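PDB 3D00: tungsten formylmethanofuran dehydrogenase subunit E from Syntrophus aciditrophicus, which binds zinc through a treble-clef finger joined to an FmdE-type alpha+beta core, of a family implicated in microbial methanogenesis, though its own role is not established. Local coordinates for residues P69-F72 with G73-W76. Residues are numbered along the deposited sequence; the frame is centred on the assembly and turned at random.
Sequences PCTF and GNGW
An Asx turn at N74 shapes the loop between helix 60-67 and strand 77-79, where the chain doubles back and the N74 side chain reaches back to P69 and T71. N74 ND2 donates to P69 O at 2.9 Å, with the acceptor in the amide plane. N74 OD1 receives two backbone donors from opposite faces of its plane: T71 N at 3.0 Å, well above the carbonyl plane, and W76 N at 2.9 Å, the bond that makes the Asx turn. A chi1 of 65° sets CG between the backbone N and the carbonyl carbon of N74, turning the amide back over the loop. T71 answers in kind, its OG1 accepting from N74 N at 3.1 Å while its side chain crosses that of N74 at about a right angle. C70 CB lies 3.8 Å from W76 CB, and P69 CB meets the edge of the indole near CZ3; N74 ND2 sits over one face of the ring. T71 OG1 hydrogen-bonds OD2 of D62 of the second subunit, N74 ND2 hydrogen-bonds O of H23 of that subunit, and F72 stacks on its F72. Three bonds within the loop fix the amide's rotation; ND2 and the T71 hydroxyl carry the turn to the dimer interface.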
loop_
_atom_site.group_PDB
_atom_site.type_symbol
_atom_site.label_atom_id
_atom_site.label_comp_id
_atom_site.label_asym_id
_atom_site.label_seq_id
_atom_site.Cartn_x
_atom_site.Cartn_y
_atom_site.Cartn_z
ATOM N N PRO A 69 -8.260 -6.352 -7.475
ATOM C CA PRO A 69 -9.043 -5.433 -6.635
ATOM C C PRO A 69 -8.483 -5.183 -5.267
ATOM O O PRO A 69 -9.020 -4.311 -4.554
ATOM C CB PRO A 69 -10.443 -6.107 -6.547
ATOM C CG PRO A 69 -10.417 -7.281 -7.379
ATOM C CD PRO A 69 -8.988 -7.621 -7.722
ATOM N N CYS A 70 -7.423 -5.925 -4.891
ATOM C CA CYS A 70 -6.829 -5.830 -3.584
ATOM C C CYS A 70 -5.913 -4.628 -3.538
ATOM O O CYS A 70 -4.935 -4.538 -4.297
ATOM C CB CYS A 70 -6.039 -7.108 -3.250
ATOM S SG CYS A 70 -6.948 -8.648 -3.562
ATOM N N THR A 71 -6.178 -3.735 -2.599
ATOM C CA THR A 71 -5.325 -2.588 -2.378
ATOM C C THR A 71 -4.907 -2.521 -0.928
ATOM O O THR A 71 -5.518 -3.107 -0.050
ATOM C CB THR A 71 -5.985 -1.239 -2.825
ATOM O OG1 THR A 71 -6.970 -0.819 -1.889
ATOM C CG2 THR A 71 -6.620 -1.373 -4.175
ATOM N N PHE A 72 -3.855 -1.769 -0.683
ATOM C CA PHE A 72 -3.438 -1.528 0.659
ATOM C C PHE A 72 -4.528 -0.818 1.492
ATOM O O PHE A 72 -4.807 -1.227 2.615
ATOM C CB PHE A 72 -2.154 -0.712 0.723
ATOM C CG PHE A 72 -1.484 -0.852 2.026
ATOM C CD1 PHE A 72 -0.601 -1.895 2.245
ATOM C CD2 PHE A 72 -1.842 -0.056 3.091
ATOM C CE1 PHE A 72 -0.052 -2.099 3.496
ATOM C CE2 PHE A 72 -1.276 -0.262 4.334
ATOM C CZ PHE A 72 -0.408 -1.287 4.531
ATOM N N GLY A 73 -5.144 0.215 0.917
ATOM C CA GLY A 73 -6.213 0.940 1.589
ATOM C C GLY A 73 -7.552 0.223 1.827
ATOM O O GLY A 73 -8.289 0.657 2.699
ATOM N N ASN A 74 -7.906 -0.828 1.072
ATOM C CA ASN A 74 -9.179 -1.584 1.326
ATOM C C ASN A 74 -8.964 -2.828 2.179
ATOM O O ASN A 74 -9.905 -3.555 2.554
ATOM C CB ASN A 74 -9.955 -1.914 0.037
ATOM C CG ASN A 74 -9.240 -2.861 -0.881
ATOM O OD1 ASN A 74 -8.306 -3.556 -0.496
ATOM N ND2 ASN A 74 -9.677 -2.890 -2.121
ATOM N N GLY A 75 -7.704 -3.047 2.488
ATOM C CA GLY A 75 -7.280 -4.093 3.380
ATOM C C GLY A 75 -7.254 -5.460 2.761
ATOM O O GLY A 75 -6.950 -6.418 3.452
ATOM N N TRP A 76 -7.585 -5.577 1.481
ATOM C CA TRP A 76 -7.583 -6.897 0.841
ATOM C C TRP A 76 -6.153 -7.295 0.498
ATOM O O TRP A 76 -5.864 -8.471 0.394
ATOM C CB TRP A 76 -8.501 -6.956 -0.372
ATOM C CG TRP A 76 -9.974 -6.622 -0.042
ATOM C CD1 TRP A 76 -10.569 -6.605 1.190
ATOM C CD2 TRP A 76 -10.993 -6.269 -0.979
ATOM N NE1 TRP A 76 -11.890 -6.251 1.075
ATOM C CE2 TRP A 76 -12.178 -6.029 -0.242
ATOM C CE3 TRP A 76 -11.023 -6.133 -2.372
ATOM C CZ2 TRP A 76 -13.382 -5.656 -0.851
ATOM C CZ3 TRP A 76 -12.218 -5.757 -2.990
ATOM C CH2 TRP A 76 -13.387 -5.525 -2.226
#